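PDB 5GT5: pectate lyase from Paenibacillus sp. 0602, which cleaves polygalacturonate and partly methylated pectins by elimination, probably with calcium as cofactor, most likely attacking the chains internally. Local coordinates for residues Ala115-Lys120 against Leu130-Leu135; Gly175-Lys180 against Val186-Ser191; His247-Thr252 against Leu261-His266; Asn289-Ala294 against Ala421-Ser426; Asn324-Ile327 against Ala333-Val336. The protein carries 1 engineered substitution. One frame throughout, in Å; residues are numbered along the deposited sequence.

Contact 1 (Ala115-Lys120 against Leu130-Leu135); sequences AAISVK and LEFDEL
L135 lays its forked end against the backbone of A115, and F132 offers a ring edge to I117; these two places carry the contact. At the first, CD1 of L135 rests 3.8 Å from N of A115, while CD2 lies 3.8 Å from O of the same residue, so the two methyls lie side by side along the backbone of A115 at the start of strand 115-120. CG of L135 stands anti to the backbone N (chi1 -161°), which carries both branches across to the strand; CD2 also comes within 4.4 Å of CB of A116. At the second, the extended I117 crosses F132 at about a right angle and sets CD1 in the plane of the ring, 3.9 Å from CE2. F132 is further stacked on F169. Replacing L135 with an alanine would take away both methyls and would probably leave the backbone of A115 facing a gap. The other side is looser and partly open to solvent: E131, D133 and E134 turn their carboxylates from the strand. There N of E134 bonds to OD1 of D133 (2.8 Å) from above the carboxylate plane, and OE1 of E134 reaches H114. Aliphatic and aromatic packing of strand 115-120 against strand 131-133 and the loop after it, beside D152 of the probable calcium site, is characteristic of the parallel beta-helix of polysaccharide lyase family 1.

Contact 2 (Gly175-Lys180 against Val186-Ser191); sequences GLVDSK and VTISWS
The strands holding V177 and I188 run in opposite directions and face each other without a hydrogen bond between them, their CA atoms 9.0 Å apart at V177 and I188 and 8.4 Å apart at S179 and V186. That spacing leaves room for just one layer of side chains from each. V177 and I188 reach toward each other tip to tip: CD1 of I188 lies 3.7 Å from CG1 of V177 and 3.9 Å from its CB. The isoleucine arm gets there by being fully extended (chi2 -179°), and the valine meets it with the methyl that stands anti to the backbone N (chi1 -179°). One step along, S179 and V186 make a lighter pair, CG2 of V186 standing 4.0 Å from OG of S179. Here the valine uses its other kind of methyl, the one anti to the carbonyl carbon. At W190, where strand 184-194 is interrupted, the chain bends, and OG of S191 donates to O of S189 across 2.9 Å, from well above the carbonyl plane. D178, between the two inward-pointing residues, turns the other way; it is a likely calcium ligand together with D152 and D174, and its OD1 also accepts a bond from N of L248. I164 and L156 close round V177 and V186. Aliphatic side chains and a serine filling the space between two facing strands, with D178 turned to the outer side of one of them, are characteristic of the core of a pectate lyase parallel beta-helix, here just beneath its probable calcium site.

Contact 3 (His247-Thr252 against Leu261-His266); sequences HLVGAT and LSITLH
H247 and L265 approach from opposite directions, the histidine ring meeting the leucine fork obliquely: CD2 of H247 lies 3.9 Å from CD1 of L265, and NE2 of H247 is 3.9 Å from CD2 of L265. Hydrogen bonds at both nitrogens, ND1 with O of V177 and NE2 with OH of Y270, would hold the ring's rotation while L265 packs on its CD2-NE2 side. V249 points into the interface; its CG1, anti to the backbone N, stands 4.0 Å from CB of L261 and 4.2 Å from CG2 of I263, while the side chains of V249 and L261 lie antiparallel, flank to flank. At G250 the packing is tightest, with CD1 of L261 3.4 Å from CA of the glycine. A side chain here would collide with that methyl, and the backbone angles (phi 99°, psi 105°) by themselves call for glycine. The two touching parts run nearly antiparallel, 165° apart, and share no hydrogen bond. H247 lies close to R276, the probable catalytic arginine. On one side of the layer, strand 248-249 bonds through V249 to R279 and R281 of strand 279-281, and through L248 to S179 of strand 177-180; on the other, strand 262-271 runs parallel between strands 184-194 and 284-288, so the contact spans two walls of the beta-helix.

Contact 4 (Asn289-Ala294 against Ala421-Ser426); sequences NIIMDA and ARLTAS
L423 of helix 419-423 lies alongside I291 of strand 291-293, the two side chains overlapping head to tail. From CA the leucine sets out toward the strand, and its CB already stands 4.1 Å from CD1 of I291. CG is anti to the carbonyl carbon (chi1 -62°), an orientation that carries the fork over the isoleucine arm. Of the two branches, CD1 makes the contact: it is 3.8 Å from CD1 of I291, 4.0 Å from CG1 of I291, and 3.9 Å from O of N289. The other branch, CD2, turns to the indole of W190. The isoleucine is extended (chi2 176°), so its terminal methyl is the part that reaches CB and CD1 of the leucine. This helix near the C terminus thus packs on the outside of the parallel beta-helix, where I291 projects away from the core and strand 291-293 pairs with strands 262-271 and 340-342. L419 and N420 of the same helix also touch I291, while L423 also touches H267 and V269 of strand 262-271. N289 sits in the turn just before the strand, in a left-handed backbone conformation. Its buried amide is satisfied at both ends outside the contact, OD1 accepting from N of D414 and ND2 donating to O of K338; on this side L423 meets the backbone carbonyl of N289 rather than its amide.

Contact 5 (Asn324-Ile327 against Ala333-Val336); sequences NGAI and AVLV
Two walls of the parallel beta-helix face each other where A326 of strand 324-329 meets V334 and V336 of strand 333-337, which follows it along the chain after a short bend. The short strand segments approach to 8.2 Å between axes, with 127° between their directions, and no hydrogen bond joins them; the side chains that meet are small and aliphatic. CB of A326 points across the core and lies 3.9 Å from CG2 of V336 and 4.3 Å from CG1 of V334, touching a methyl on each of two valines that sit on the same side of their strand. V336 presents the branch that stands anti to its carbonyl carbon, V334 the one anti to its backbone N (chi1 175°). I364 of strand 363-367 touches both A326 and V334, continuing the same layer into a neighbouring strand. The side chain of I327 starts out away from V334 and comes to about 5 Å from that of R276, the probable catalytic arginine. From I327 the backbone is what takes part in the core: its carbonyl O lies 4.0 Å from CG2 of V334.

From the N terminus, contact 1 closes a loop from 115 to 135, contact 2 one from 175 to 191, and contact 3 one from 247 to 266, all in series. Contact 4 then spans from 289 to 421, bringing the C-terminal helix back onto the beta-helix, and contact 5 closes its small loop within that span; none cross. Contacts 2 and 3 adjoin through a probable backbone hydrogen bond of I188 with T264, since strands 184-194 and 262-271 are neighbours. W190 links contact 2 to contact 4, and M292 packs on G325 of contact 5. Contact 1, about 12 Å from contact 2 between centres, stands apart.

Contact 1 (Ala115-Lys120 against Leu130-Leu135)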
# COMPACT_ATOMS: atom_id res chain seq x y z
N ALA A 115 -22.90 15.24 -7.46
CA ALA A 115 -21.45 15.15 -7.71
C ALA A 115 -20.90 13.75 -7.64
O ALA A 115 -21.27 12.97 -6.76
CB ALA A 115 -20.62 16.08 -6.80
N ALA A 116 -19.96 13.47 -8.54
CA ALA A 116 -19.14 12.26 -8.50
C ALA A 116 -17.85 12.54 -7.75
O ALA A 116 -17.30 13.64 -7.85
CB ALA A 116 -18.78 11.83 -9.92
N ILE A 117 -17.37 11.55 -7.00
CA ILE A 117 -16.06 11.62 -6.32
C ILE A 117 -15.09 10.66 -6.99
O ILE A 117 -15.42 9.49 -7.20
CB ILE A 117 -16.16 11.31 -4.84
CG1 ILE A 117 -16.99 12.41 -4.15
CG2 ILE A 117 -14.71 11.24 -4.20
CD1 ILE A 117 -17.21 12.17 -2.70
N SER A 118 -13.92 11.17 -7.36
CA SER A 118 -12.86 10.36 -7.92
C SER A 118 -11.68 10.42 -6.97
O SER A 118 -11.22 11.51 -6.62
CB SER A 118 -12.47 10.91 -9.29
OG SER A 118 -11.32 10.27 -9.82
N VAL A 119 -11.25 9.27 -6.49
CA VAL A 119 -10.05 9.18 -5.65
C VAL A 119 -8.93 8.66 -6.51
O VAL A 119 -9.01 7.56 -7.07
CB VAL A 119 -10.26 8.26 -4.45
CG1 VAL A 119 -8.97 8.17 -3.61
CG2 VAL A 119 -11.46 8.74 -3.58
N LYS A 120 -7.89 9.47 -6.69
CA LYS A 120 -6.77 9.09 -7.57
C LYS A 120 -5.47 9.21 -6.83
O LYS A 120 -5.28 10.16 -6.07
CB LYS A 120 -6.65 10.02 -8.79
CG LYS A 120 -7.83 9.93 -9.74
CD LYS A 120 -7.66 10.85 -10.93
CE LYS A 120 -8.81 10.71 -11.94
NZ LYS A 120 -8.57 11.61 -13.11
N LEU A 130 -21.84 8.79 5.18
CA LEU A 130 -22.35 9.72 4.18
C LEU A 130 -23.35 9.02 3.28
O LEU A 130 -23.20 7.82 2.96
CB LEU A 130 -21.23 10.27 3.34
CG LEU A 130 -20.29 11.14 4.16
CD1 LEU A 130 -19.01 11.31 3.38
CD2 LEU A 130 -20.96 12.49 4.38
N GLU A 131 -24.38 9.76 2.88
CA GLU A 131 -25.35 9.28 1.90
C GLU A 131 -25.12 10.02 0.58
O GLU A 131 -24.86 11.22 0.56
CB GLU A 131 -26.79 9.47 2.40
CG GLU A 131 -27.83 9.06 1.33
CD GLU A 131 -29.22 8.88 1.89
OE1 GLU A 131 -29.47 9.15 3.08
OE2 GLU A 131 -30.10 8.47 1.10
N PHE A 132 -25.18 9.27 -0.51
CA PHE A 132 -24.92 9.75 -1.84
C PHE A 132 -26.20 9.64 -2.66
O PHE A 132 -26.82 8.57 -2.71
CB PHE A 132 -23.80 8.91 -2.47
CG PHE A 132 -22.50 9.03 -1.75
CD1 PHE A 132 -22.23 8.25 -0.63
CD2 PHE A 132 -21.55 9.93 -2.18
CE1 PHE A 132 -20.99 8.41 0.06
CE2 PHE A 132 -20.34 10.06 -1.54
CZ PHE A 132 -20.06 9.32 -0.41
N ASP A 133 -26.61 10.75 -3.27
CA ASP A 133 -27.91 10.78 -3.93
C ASP A 133 -27.92 11.76 -5.10
O ASP A 133 -27.04 12.64 -5.21
CB ASP A 133 -29.03 11.15 -2.93
CG ASP A 133 -30.42 10.67 -3.35
OD1 ASP A 133 -30.57 10.00 -4.39
OD2 ASP A 133 -31.37 11.01 -2.60
N GLU A 134 -28.94 11.60 -5.95
CA GLU A 134 -29.24 12.51 -7.06
C GLU A 134 -28.10 12.64 -8.07
O GLU A 134 -27.56 13.72 -8.32
CB GLU A 134 -29.74 13.87 -6.51
CG GLU A 134 -30.97 13.69 -5.63
CD GLU A 134 -31.65 14.99 -5.19
OE1 GLU A 134 -31.25 16.09 -5.62
OE2 GLU A 134 -32.57 14.86 -4.36
N LEU A 135 -27.73 11.48 -8.59
CA LEU A 135 -26.69 11.35 -9.60
C LEU A 135 -27.14 10.37 -10.69
O LEU A 135 -26.31 9.71 -11.34
CB LEU A 135 -25.35 10.91 -8.98
CG LEU A 135 -24.10 11.17 -9.84
CD1 LEU A 135 -23.85 12.67 -10.04
CD2 LEU A 135 -22.88 10.55 -9.22

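Contact 2 (Gly175-Lys180 against Val186-Ser191)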
# COMPACT_ATOMS: atom_id res chain seq x y z
N GLY A 175 -21.94 3.64 -12.24
CA GLY A 175 -21.66 2.80 -11.09
C GLY A 175 -21.81 3.46 -9.73
O GLY A 175 -21.86 4.69 -9.58
N LEU A 176 -21.85 2.62 -8.71
CA LEU A 176 -21.96 3.09 -7.34
C LEU A 176 -20.58 3.29 -6.75
O LEU A 176 -20.22 4.42 -6.43
CB LEU A 176 -22.78 2.10 -6.51
CG LEU A 176 -24.18 1.84 -7.06
CD1 LEU A 176 -24.90 0.79 -6.17
CD2 LEU A 176 -24.97 3.14 -7.13
N VAL A 177 -19.81 2.22 -6.56
CA VAL A 177 -18.41 2.37 -6.18
C VAL A 177 -17.61 1.46 -7.09
O VAL A 177 -17.81 0.23 -7.08
CB VAL A 177 -18.10 2.01 -4.70
CG1 VAL A 177 -16.62 2.24 -4.41
CG2 VAL A 177 -18.97 2.84 -3.73
N ASP A 178 -16.74 2.04 -7.91
CA ASP A 178 -15.92 1.33 -8.88
C ASP A 178 -14.48 1.44 -8.46
O ASP A 178 -14.05 2.45 -7.85
CB ASP A 178 -16.08 1.94 -10.25
CG ASP A 178 -17.47 1.74 -10.83
OD1 ASP A 178 -18.22 0.86 -10.37
OD2 ASP A 178 -17.82 2.47 -11.80
N SER A 179 -13.71 0.41 -8.78
CA SER A 179 -12.31 0.37 -8.38
C SER A 179 -11.50 -0.01 -9.60
O SER A 179 -11.77 -1.06 -10.21
CB SER A 179 -12.14 -0.61 -7.24
OG SER A 179 -10.82 -0.51 -6.72
N LYS A 180 -10.52 0.81 -9.97
CA LYS A 180 -9.87 0.73 -11.26
C LYS A 180 -8.36 0.95 -11.17
O LYS A 180 -7.82 1.43 -10.14
CB LYS A 180 -10.45 1.83 -12.18
CG LYS A 180 -11.95 1.79 -12.44
CD LYS A 180 -12.29 2.94 -13.39
CE LYS A 180 -13.78 2.98 -13.72
NZ LYS A 180 -14.06 4.11 -14.67
N VAL A 186 -9.10 -2.39 -0.64
CA VAL A 186 -10.39 -1.73 -0.49
C VAL A 186 -11.30 -2.60 0.38
O VAL A 186 -11.39 -3.80 0.16
CB VAL A 186 -11.05 -1.52 -1.86
CG1 VAL A 186 -12.41 -0.82 -1.71
CG2 VAL A 186 -10.10 -0.78 -2.80
N THR A 187 -11.94 -1.97 1.37
CA THR A 187 -13.03 -2.60 2.11
C THR A 187 -14.24 -1.72 2.04
O THR A 187 -14.15 -0.51 2.32
CB THR A 187 -12.68 -2.87 3.58
OG1 THR A 187 -11.64 -3.84 3.64
CG2 THR A 187 -13.92 -3.40 4.35
N ILE A 188 -15.37 -2.31 1.65
CA ILE A 188 -16.63 -1.61 1.75
C ILE A 188 -17.55 -2.35 2.72
O ILE A 188 -17.89 -3.52 2.48
CB ILE A 188 -17.33 -1.46 0.37
CG1 ILE A 188 -16.38 -0.86 -0.69
CG2 ILE A 188 -18.60 -0.63 0.52
CD1 ILE A 188 -17.01 -0.65 -2.10
N SER A 189 -17.94 -1.69 3.82
CA SER A 189 -18.66 -2.40 4.88
C SER A 189 -19.81 -1.60 5.45
O SER A 189 -19.84 -0.36 5.37
CB SER A 189 -17.73 -2.85 6.00
OG SER A 189 -17.08 -1.74 6.62
N TRP A 190 -20.79 -2.32 6.00
CA TRP A 190 -21.89 -1.71 6.73
C TRP A 190 -22.61 -0.65 5.91
O TRP A 190 -23.02 0.38 6.44
CB TRP A 190 -21.40 -1.14 8.09
CG TRP A 190 -21.11 -2.25 9.05
CD1 TRP A 190 -19.88 -2.75 9.41
CD2 TRP A 190 -22.09 -3.05 9.73
NE1 TRP A 190 -20.05 -3.81 10.28
CE2 TRP A 190 -21.39 -4.00 10.51
CE3 TRP A 190 -23.48 -3.02 9.80
CZ2 TRP A 190 -22.04 -4.94 11.30
CZ3 TRP A 190 -24.12 -3.96 10.61
CH2 TRP A 190 -23.40 -4.90 11.33
N SER A 191 -22.75 -0.89 4.61
CA SER A 191 -23.30 0.10 3.68
C SER A 191 -24.54 -0.38 2.97
O SER A 191 -24.73 -1.58 2.78
CB SER A 191 -22.23 0.57 2.68
OG SER A 191 -21.17 1.24 3.38

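Contact 3 (His247-Thr252 against Leu261-His266)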
# COMPACT_ATOMS: atom_id res chain seq x y z
N HIS A 247 -20.78 -2.51 -8.51
CA HIS A 247 -19.34 -2.30 -8.39
C HIS A 247 -18.59 -2.85 -9.62
O HIS A 247 -18.61 -4.06 -9.86
CB HIS A 247 -18.79 -3.09 -7.20
CG HIS A 247 -19.36 -2.72 -5.86
ND1 HIS A 247 -19.28 -1.45 -5.34
CD2 HIS A 247 -19.94 -3.49 -4.90
CE1 HIS A 247 -19.85 -1.44 -4.13
NE2 HIS A 247 -20.25 -2.66 -3.85
N LEU A 248 -17.95 -2.00 -10.38
CA LEU A 248 -17.03 -2.41 -11.45
C LEU A 248 -15.64 -2.43 -10.87
O LEU A 248 -15.11 -1.39 -10.49
CB LEU A 248 -17.11 -1.43 -12.63
CG LEU A 248 -16.25 -1.83 -13.83
CD1 LEU A 248 -16.69 -3.17 -14.44
CD2 LEU A 248 -16.31 -0.69 -14.86
N VAL A 249 -15.07 -3.63 -10.75
CA VAL A 249 -13.73 -3.79 -10.16
C VAL A 249 -12.82 -4.30 -11.28
O VAL A 249 -12.76 -5.51 -11.55
CB VAL A 249 -13.75 -4.74 -8.95
CG1 VAL A 249 -12.38 -4.78 -8.29
CG2 VAL A 249 -14.83 -4.29 -7.95
N GLY A 250 -12.14 -3.37 -11.95
CA GLY A 250 -11.34 -3.64 -13.14
C GLY A 250 -12.16 -3.28 -14.34
O GLY A 250 -13.10 -4.01 -14.72
N ALA A 251 -11.83 -2.16 -14.95
CA ALA A 251 -12.69 -1.63 -16.00
C ALA A 251 -12.29 -1.95 -17.43
O ALA A 251 -13.08 -1.76 -18.33
CB ALA A 251 -12.84 -0.13 -15.85
N THR A 252 -11.06 -2.42 -17.63
CA THR A 252 -10.57 -2.67 -18.98
C THR A 252 -10.18 -4.13 -19.14
O THR A 252 -9.44 -4.67 -18.32
CB THR A 252 -9.35 -1.80 -19.27
OG1 THR A 252 -9.68 -0.42 -19.00
CG2 THR A 252 -8.91 -1.95 -20.75
N LEU A 261 -5.99 -5.81 -8.24
CA LEU A 261 -7.22 -5.38 -7.57
C LEU A 261 -7.55 -6.26 -6.40
O LEU A 261 -7.52 -7.50 -6.54
CB LEU A 261 -8.38 -5.35 -8.55
CG LEU A 261 -8.24 -4.43 -9.76
CD1 LEU A 261 -9.15 -4.90 -10.90
CD2 LEU A 261 -8.54 -2.96 -9.39
N SER A 262 -7.85 -5.66 -5.26
CA SER A 262 -8.37 -6.42 -4.13
C SER A 262 -9.47 -5.62 -3.45
O SER A 262 -9.38 -4.37 -3.28
CB SER A 262 -7.28 -6.86 -3.15
OG SER A 262 -6.65 -5.75 -2.50
N ILE A 263 -10.53 -6.34 -3.10
CA ILE A 263 -11.68 -5.72 -2.45
C ILE A 263 -12.41 -6.70 -1.53
O ILE A 263 -12.58 -7.88 -1.86
CB ILE A 263 -12.64 -5.11 -3.51
CG1 ILE A 263 -13.72 -4.29 -2.83
CG2 ILE A 263 -13.29 -6.17 -4.42
CD1 ILE A 263 -14.46 -3.36 -3.81
N THR A 264 -12.81 -6.19 -0.36
CA THR A 264 -13.67 -6.91 0.57
C THR A 264 -14.97 -6.16 0.68
O THR A 264 -14.98 -4.94 0.91
CB THR A 264 -13.04 -6.95 1.98
OG1 THR A 264 -11.72 -7.51 1.88
CG2 THR A 264 -13.88 -7.76 2.95
N LEU A 265 -16.09 -6.90 0.56
CA LEU A 265 -17.45 -6.36 0.81
C LEU A 265 -18.05 -7.12 1.99
O LEU A 265 -18.06 -8.35 1.97
CB LEU A 265 -18.35 -6.61 -0.41
CG LEU A 265 -17.78 -6.17 -1.77
CD1 LEU A 265 -18.73 -6.59 -2.89
CD2 LEU A 265 -17.54 -4.65 -1.80
N HIS A 266 -18.57 -6.44 3.00
CA HIS A 266 -19.20 -7.19 4.09
C HIS A 266 -20.22 -6.38 4.85
O HIS A 266 -20.08 -5.15 5.00
CB HIS A 266 -18.17 -7.86 5.02
CG HIS A 266 -17.52 -6.96 6.00
ND1 HIS A 266 -18.07 -6.70 7.25
CD2 HIS A 266 -16.35 -6.28 5.96
CE1 HIS A 266 -17.28 -5.88 7.91
NE2 HIS A 266 -16.22 -5.61 7.15

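Contact 4 (Asn289-Ala294 against Ala421-Ser426)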
# COMPACT_ATOMS: atom_id res chain seq x y z
N ASN A 289 -21.21 -12.05 4.48
CA ASN A 289 -22.33 -11.45 5.20
C ASN A 289 -22.89 -10.26 4.45
O ASN A 289 -23.13 -9.20 5.03
CB ASN A 289 -21.92 -11.00 6.61
CG ASN A 289 -21.62 -12.17 7.58
OD1 ASN A 289 -20.88 -11.97 8.54
ND2 ASN A 289 -22.21 -13.34 7.35
N ILE A 290 -23.11 -10.44 3.14
CA ILE A 290 -23.84 -9.41 2.37
C ILE A 290 -25.21 -9.92 2.00
O ILE A 290 -25.47 -11.13 2.10
CB ILE A 290 -23.07 -8.93 1.09
CG1 ILE A 290 -22.91 -10.04 0.04
CG2 ILE A 290 -21.70 -8.32 1.51
CD1 ILE A 290 -22.54 -9.49 -1.35
N ILE A 291 -26.10 -9.01 1.61
CA ILE A 291 -27.45 -9.34 1.15
C ILE A 291 -27.62 -8.78 -0.25
O ILE A 291 -27.35 -7.60 -0.48
CB ILE A 291 -28.51 -8.71 2.05
CG1 ILE A 291 -28.38 -9.29 3.46
CG2 ILE A 291 -29.92 -8.98 1.51
CD1 ILE A 291 -29.33 -8.66 4.45
N MET A 292 -28.04 -9.64 -1.20
CA MET A 292 -28.45 -9.15 -2.51
C MET A 292 -29.94 -9.44 -2.57
O MET A 292 -30.32 -10.60 -2.72
CB MET A 292 -27.78 -9.92 -3.65
CG MET A 292 -26.24 -9.99 -3.59
SD MET A 292 -25.69 -11.04 -4.97
CE MET A 292 -24.02 -11.44 -4.45
N ASP A 293 -30.77 -8.43 -2.40
CA ASP A 293 -32.22 -8.59 -2.37
C ASP A 293 -32.83 -7.80 -3.50
O ASP A 293 -32.97 -6.57 -3.41
CB ASP A 293 -32.77 -8.10 -1.03
CG ASP A 293 -34.23 -8.36 -0.87
OD1 ASP A 293 -34.93 -8.55 -1.87
OD2 ASP A 293 -34.70 -8.36 0.28
N ALA A 294 -33.20 -8.51 -4.57
CA ALA A 294 -33.72 -7.89 -5.79
C ALA A 294 -35.23 -8.14 -5.92
O ALA A 294 -35.77 -8.16 -7.02
CB ALA A 294 -32.98 -8.46 -7.04
N ALA A 421 -32.22 -9.49 9.36
CA ALA A 421 -32.69 -8.76 10.54
C ALA A 421 -31.61 -7.82 11.06
O ALA A 421 -31.90 -6.66 11.40
CB ALA A 421 -33.11 -9.73 11.63
N ARG A 422 -30.36 -8.29 11.10
CA ARG A 422 -29.26 -7.45 11.61
C ARG A 422 -28.99 -6.24 10.74
O ARG A 422 -28.82 -5.13 11.25
CB ARG A 422 -27.98 -8.28 11.77
CG ARG A 422 -26.75 -7.45 12.24
CD ARG A 422 -26.95 -7.00 13.69
NE ARG A 422 -25.90 -6.11 14.19
CZ ARG A 422 -25.87 -4.80 13.99
NH1 ARG A 422 -26.82 -4.21 13.29
NH2 ARG A 422 -24.86 -4.09 14.51
N LEU A 423 -28.93 -6.44 9.43
CA LEU A 423 -28.55 -5.35 8.55
C LEU A 423 -29.64 -4.34 8.26
O LEU A 423 -29.34 -3.21 7.89
CB LEU A 423 -28.03 -5.90 7.22
CG LEU A 423 -26.77 -6.78 7.29
CD1 LEU A 423 -26.27 -6.99 5.89
CD2 LEU A 423 -25.65 -6.20 8.20
N THR A 424 -30.91 -4.74 8.44
CA THR A 424 -32.03 -3.81 8.19
C THR A 424 -32.56 -3.20 9.49
O THR A 424 -33.54 -2.46 9.47
CB THR A 424 -33.18 -4.48 7.42
OG1 THR A 424 -33.77 -5.52 8.22
CG2 THR A 424 -32.69 -5.06 6.11
N ALA A 425 -31.91 -3.50 10.61
CA ALA A 425 -32.31 -2.93 11.91
C ALA A 425 -32.02 -1.44 12.00
O ALA A 425 -31.32 -0.86 11.16
CB ALA A 425 -31.63 -3.66 13.05
N SER A 426 -32.54 -0.80 13.05
CA SER A 426 -32.26 0.61 13.28
C SER A 426 -30.77 0.89 13.43
O SER A 426 -30.30 1.99 13.11
CB SER A 426 -33.00 1.09 14.55
OG SER A 426 -32.49 0.42 15.69

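Contact 5 (Asn324-Ile327 against Ala333-Val336)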
# COMPACT_ATOMS: atom_id res chain seq x y z
N ASN A 324 -28.45 -10.31 -12.14
CA ASN A 324 -27.17 -10.92 -11.83
C ASN A 324 -26.77 -10.66 -10.40
O ASN A 324 -27.29 -9.75 -9.76
CB ASN A 324 -26.06 -10.37 -12.73
CG ASN A 324 -26.21 -10.78 -14.20
OD1 ASN A 324 -26.96 -11.71 -14.55
ND2 ASN A 324 -25.47 -10.06 -15.07
N GLY A 325 -25.84 -11.44 -9.90
CA GLY A 325 -25.30 -11.27 -8.56
C GLY A 325 -23.82 -10.96 -8.59
O GLY A 325 -23.41 -9.84 -8.95
N ALA A 326 -22.99 -11.94 -8.22
CA ALA A 326 -21.53 -11.80 -8.23
C ALA A 326 -20.99 -12.37 -9.54
O ALA A 326 -21.48 -13.40 -10.05
CB ALA A 326 -20.93 -12.57 -7.03
N ILE A 327 -19.99 -11.70 -10.11
CA ILE A 327 -19.45 -12.06 -11.42
C ILE A 327 -17.92 -12.03 -11.34
O ILE A 327 -17.33 -10.99 -11.02
CB ILE A 327 -19.90 -11.06 -12.50
CG1 ILE A 327 -21.43 -10.95 -12.53
CG2 ILE A 327 -19.44 -11.54 -13.88
CD1 ILE A 327 -21.98 -9.69 -11.91
N ALA A 333 -10.65 -14.00 -8.93
CA ALA A 333 -11.13 -14.91 -7.88
C ALA A 333 -12.17 -14.16 -7.03
O ALA A 333 -11.84 -13.10 -6.47
CB ALA A 333 -9.99 -15.37 -7.00
N VAL A 334 -13.40 -14.69 -6.98
CA VAL A 334 -14.47 -14.13 -6.13
C VAL A 334 -14.97 -15.20 -5.18
O VAL A 334 -15.33 -16.30 -5.64
CB VAL A 334 -15.68 -13.65 -6.96
CG1 VAL A 334 -16.82 -13.19 -6.03
CG2 VAL A 334 -15.29 -12.51 -7.93
N LEU A 335 -14.94 -14.93 -3.89
CA LEU A 335 -15.60 -15.79 -2.92
C LEU A 335 -16.71 -15.00 -2.25
O LEU A 335 -16.47 -13.90 -1.73
CB LEU A 335 -14.60 -16.28 -1.86
CG LEU A 335 -15.23 -17.03 -0.68
CD1 LEU A 335 -15.77 -18.39 -1.11
CD2 LEU A 335 -14.25 -17.15 0.50
N VAL A 336 -17.92 -15.55 -2.27
CA VAL A 336 -19.06 -15.04 -1.49
C VAL A 336 -19.39 -16.04 -0.42
O VAL A 336 -19.51 -17.23 -0.72
CB VAL A 336 -20.29 -14.85 -2.38
CG1 VAL A 336 -21.47 -14.38 -1.53
CG2 VAL A 336 -19.98 -13.85 -3.51